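Local coordinates for EAL/GGDEF domain protein (Methylococcus capsulatus, PDB 3ICL) that is of unknown function but belongs to the GGDEF domain family, folding as a mixed five-stranded sheet packed between helices, at residues D39-K42 / S43-S47; T60-R63 / I64-A67. The protein carries 1 engineered substitution. All coordinates share one frame; numbering follows the deposited sequence.

In the fold
From the N terminus the chain passes through helix 10-23 and central strand 32-38, whose end leads directly into contact 1 (39-42 with 43-47), the approach to helix 41-48 and its first turns. Helix 50-67 follows, and contact 2 (60-63 with 64-67) occupies its last turns before the chain continues to strand 73-77. Each contact closes only a helical turn; they stand in series, neither nested nor crossed, with centres 19 Å apart and nearest atoms about 7 Å apart. Contact 1 holds 118-120 through Asn40 and meets helix 50-67 through Phe41 and Ile44 on Leu56. Contact 2 lays that helix against strand 81-86 and helix 96-106.

Contact 1 (D39-K42 / S43-S47); sequences DNFK and SINDS
Phe41 and Asn45, one helical turn apart, set an aromatic face against an amide side chain. CB of Asn45 lies over one face of the ring, 4.1 Å from its centroid, in a CH-pi contact, while Asn45 OD1 approaches Phe41 CZ to 3.7 Å. The amide plane lies within 17° of the ring plane, although the two side chains cross at a slant, with Asn45 CG and OD1 near the CE2-CZ side of the ring. Both side chains leave the helix with CG anti to the backbone N, which carries them in the same general direction. The backbone bond from Asn45 N to Phe41 O, 2.7 Å, joins the same two residues. A large nonpolar ring suits this buried position, where it also meets Leu56 and Leu57 of helix 50-67 and reaches Asp80, in the hairpin turn that bears the family's GGD sequence. The Asn45 side chain also touches His50 of helix 50-67.

Helix 41-48 follows central strand 32-38 of the GGDEF fold, and Asn40 stands at its N-cap position. Its amide makes no capping bond and turns to the backbone at Val118 and Ser120, hydrogen bonds that moor the start of the helix. Its carbonyl takes two donors from the next turn: Ile44 N, in the carbonyl plane, and Ser43 OG at 2.8 Å, tilted 31° out of that plane. A small hydroxyl is well placed to fold back in this way.

On the exposed side, where long charged side chains can stay hydrated, Lys42 bends at its last torsion and forms an i to i+4 salt bridge: NZ comes 3.0 Å from Asp46 OD2, on the syn side of the carboxylate and 18° out of its plane.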
loop_
_atom_site.group_PDB
_atom_site.type_symbol
_atom_site.label_atom_id
_atom_site.label_comp_id
_atom_site.label_asym_id
_atom_site.label_seq_id
_atom_site.Cartn_x
_atom_site.Cartn_y
_atom_site.Cartn_z
ATOM N N ASP A 39 -8.477 2.438 -6.396
ATOM C CA ASP A 39 -8.918 2.706 -7.756
ATOM C C ASP A 39 -10.157 3.564 -7.954
ATOM O O ASP A 39 -10.158 4.447 -8.809
ATOM C CB ASP A 39 -9.109 1.388 -8.516
ATOM C CG ASP A 39 -7.834 0.563 -8.596
ATOM O OD1 ASP A 39 -6.730 1.139 -8.478
ATOM O OD2 ASP A 39 -7.938 -0.667 -8.791
ATOM N N ASN A 40 -11.211 3.318 -7.181
ATOM C CA ASN A 40 -12.444 4.081 -7.362
ATOM C C ASN A 40 -12.668 5.197 -6.342
ATOM O O ASN A 40 -13.788 5.680 -6.170
ATOM C CB ASN A 40 -13.644 3.116 -7.379
ATOM C CG ASN A 40 -13.842 2.400 -6.056
ATOM O OD1 ASN A 40 -12.919 2.290 -5.246
ATOM N ND2 ASN A 40 -15.051 1.891 -5.838
ATOM N N PHE A 41 -11.600 5.633 -5.688
ATOM C CA PHE A 41 -11.734 6.677 -4.689
ATOM C C PHE A 41 -12.282 8.004 -5.206
ATOM O O PHE A 41 -13.154 8.597 -4.581
ATOM C CB PHE A 41 -10.399 6.946 -3.996
ATOM C CG PHE A 41 -10.505 7.955 -2.892
ATOM C CD1 PHE A 41 -11.052 7.603 -1.664
ATOM C CD2 PHE A 41 -10.103 9.270 -3.096
ATOM C CE1 PHE A 41 -11.200 8.546 -0.646
ATOM C CE2 PHE A 41 -10.247 10.227 -2.082
ATOM C CZ PHE A 41 -10.798 9.859 -0.855
ATOM N N LYS A 42 -11.766 8.477 -6.334
ATOM C CA LYS A 42 -12.212 9.755 -6.884
ATOM C C LYS A 42 -13.723 9.826 -7.082
ATOM O O LYS A 42 -14.361 10.806 -6.694
ATOM C CB LYS A 42 -11.517 10.040 -8.216
ATOM C CG LYS A 42 -12.086 11.259 -8.931
ATOM C CD LYS A 42 -11.453 11.472 -10.294
ATOM C CE LYS A 42 -12.284 12.437 -11.123
ATOM N NZ LYS A 42 -12.511 13.725 -10.414
ATOM N N SER A 43 -14.294 8.797 -7.693
ATOM C CA SER A 43 -15.733 8.779 -7.923
ATOM C C SER A 43 -16.461 8.815 -6.583
ATOM O O SER A 43 -17.474 9.501 -6.440
ATOM C CB SER A 43 -16.129 7.535 -8.715
ATOM O OG SER A 43 -15.709 6.363 -8.055
ATOM N N ILE A 44 -15.936 8.084 -5.602
ATOM C CA ILE A 44 -16.531 8.053 -4.265
ATOM C C ILE A 44 -16.424 9.436 -3.636
ATOM O O ILE A 44 -17.419 10.025 -3.214
ATOM C CB ILE A 44 -15.797 7.067 -3.327
ATOM C CG1 ILE A 44 -15.810 5.658 -3.923
ATOM C CG2 ILE A 44 -16.447 7.090 -1.938
ATOM C CD1 ILE A 44 -17.183 5.092 -4.131
ATOM N N ASN A 45 -15.202 9.952 -3.581
ATOM C CA ASN A 45 -14.959 11.259 -2.995
ATOM C C ASN A 45 -15.792 12.344 -3.669
ATOM O O ASN A 45 -16.276 13.257 -3.002
ATOM C CB ASN A 45 -13.472 11.612 -3.083
ATOM C CG ASN A 45 -13.087 12.743 -2.147
ATOM O OD1 ASN A 45 -13.266 12.647 -0.934
ATOM N ND2 ASN A 45 -12.552 13.821 -2.707
ATOM N N ASP A 46 -15.966 12.245 -4.983
ATOM C CA ASP A 46 -16.760 13.239 -5.709
ATOM C C ASP A 46 -18.234 13.118 -5.358
ATOM O O ASP A 46 -18.885 14.103 -5.020
ATOM C CB ASP A 46 -16.607 13.075 -7.223
ATOM C CG ASP A 46 -15.220 13.426 -7.716
ATOM O OD1 ASP A 46 -14.635 14.404 -7.209
ATOM O OD2 ASP A 46 -14.722 12.731 -8.623
ATOM N N SER A 47 -18.753 11.899 -5.448
ATOM C CA SER A 47 -20.155 11.629 -5.156
ATOM C C SER A 47 -20.563 11.904 -3.710
ATOM O O SER A 47 -21.551 12.595 -3.458
ATOM C CB SER A 47 -20.489 10.167 -5.486
ATOM O OG SER A 47 -20.364 9.902 -6.869
#

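Contact 2 (T60-R63 / I64-A67); sequences TAER and IRTA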
loop_
_atom_site.group_PDB
_atom_site.type_symbol
_atom_site.label_atom_id
_atom_site.label_comp_id
_atom_site.label_asym_id
_atom_site.label_seq_id
_atom_site.Cartn_x
_atom_site.Cartn_y
_atom_site.Cartn_z
ATOM N N THR A 60 -9.322 2.883 5.595
ATOM C CA THR A 60 -8.530 2.050 4.690
ATOM C C THR A 60 -7.112 1.906 5.243
ATOM O O THR A 60 -6.532 0.822 5.229
ATOM C CB THR A 60 -8.474 2.673 3.276
ATOM O OG1 THR A 60 -9.799 2.736 2.732
ATOM C CG2 THR A 60 -7.594 1.839 2.354
ATOM N N ALA A 61 -6.571 3.011 5.740
ATOM C CA ALA A 61 -5.234 3.034 6.311
ATOM C C ALA A 61 -5.123 2.104 7.511
ATOM O O ALA A 61 -4.101 1.446 7.708
ATOM C CB ALA A 61 -4.880 4.453 6.728
ATOM N N GLU A 62 -6.174 2.056 8.324
ATOM C CA GLU A 62 -6.168 1.202 9.503
ATOM C C GLU A 62 -6.290 -0.267 9.133
ATOM O O GLU A 62 -5.628 -1.113 9.733
ATOM C CB GLU A 62 -7.297 1.614 10.455
ATOM C CG GLU A 62 -7.181 3.063 10.899
ATOM C CD GLU A 62 -8.401 3.555 11.656
ATOM O OE1 GLU A 62 -9.518 3.078 11.363
ATOM O OE2 GLU A 62 -8.243 4.437 12.527
ATOM N N ARG A 63 -7.126 -0.578 8.146
ATOM C CA ARG A 63 -7.281 -1.965 7.729
ATOM C C ARG A 63 -5.985 -2.463 7.108
ATOM O O ARG A 63 -5.650 -3.638 7.213
ATOM C CB ARG A 63 -8.427 -2.117 6.726
ATOM C CG ARG A 63 -9.801 -1.906 7.341
ATOM C CD ARG A 63 -10.908 -2.351 6.409
ATOM N NE ARG A 63 -12.218 -1.996 6.939
ATOM C CZ ARG A 63 -13.364 -2.213 6.304
ATOM N NH1 ARG A 63 -13.364 -2.793 5.113
ATOM N NH2 ARG A 63 -14.509 -1.828 6.846
ATOM N N ILE A 64 -5.253 -1.565 6.455
ATOM C CA ILE A 64 -3.988 -1.952 5.855
ATOM C C ILE A 64 -3.017 -2.322 6.971
ATOM O O ILE A 64 -2.323 -3.334 6.893
ATOM C CB ILE A 64 -3.396 -0.813 5.009
ATOM C CG1 ILE A 64 -4.269 -0.586 3.772
ATOM C CG2 ILE A 64 -1.972 -1.158 4.605
ATOM C CD1 ILE A 64 -3.818 0.568 2.881
ATOM N N ARG A 65 -2.984 -1.508 8.022
ATOM C CA ARG A 65 -2.089 -1.785 9.141
ATOM C C ARG A 65 -2.411 -3.119 9.822
ATOM O O ARG A 65 -1.514 -3.799 10.320
ATOM C CB ARG A 65 -2.147 -0.642 10.160
ATOM C CG ARG A 65 -1.671 0.691 9.607
ATOM C CD ARG A 65 -1.428 1.728 10.698
ATOM N NE ARG A 65 -2.655 2.108 11.393
ATOM C CZ ARG A 65 -2.752 3.141 12.223
ATOM N NH1 ARG A 65 -1.694 3.907 12.465
ATOM N NH2 ARG A 65 -3.908 3.409 12.817
ATOM N N THR A 66 -3.683 -3.505 9.840
ATOM C CA THR A 66 -4.058 -4.770 10.479
ATOM C C THR A 66 -3.602 -5.948 9.633
ATOM O O THR A 66 -3.474 -7.068 10.133
ATOM C CB THR A 66 -5.587 -4.921 10.657
ATOM O OG1 THR A 66 -6.198 -5.134 9.377
ATOM C CG2 THR A 66 -6.181 -3.689 11.296
ATOM N N ALA A 67 -3.354 -5.693 8.351
ATOM C CA ALA A 67 -2.948 -6.755 7.436
ATOM C C ALA A 67 -1.448 -6.892 7.240
ATOM O O ALA A 67 -0.993 -7.864 6.649
ATOM C CB ALA A 67 -3.643 -6.568 6.085
#
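Arg63 O is gripped chiefly by the hydroxyl of Thr66, whose OG1 donates to it at 2.7 Å. Thr66 N gives its main bond to Glu62 O and only a weak one to Arg63 O, to which Ala67 N adds another weak bond. The hydroxyl can reach back because chi1 of 71° tucks OG1 between the backbone N and the carbonyl carbon; the CG2 branch then rests 3.1 Å from Glu62 O. A beta-branched threonine thus covers two successive carbonyls.

On the inner face, Ile64 lays CG1 3.0 Å from Thr60 O and brings CD1 to 4.0 Å from Thr60 CG2. Its branched chain suits the buried seam, where helix 50-67 packs on Phe82 and Ile84 of strand 81-86. Arg63 instead extends its guanidinium to Gln108 O and Pro109 O and makes a cation-pi contact with Phe110.

On the outer face, Arg65 folds at chi3, so that NH2 lies 3.8 Å from Glu62 CG, and the carboxylate and guanidinium planes are 11° apart. Glu62 OE2 stays 4.5 Å from Arg65 NH2, beyond a salt bridge, which probably implies no more than a mild attraction, whereas Arg63 O has a firm donor in the threonine hydroxyl.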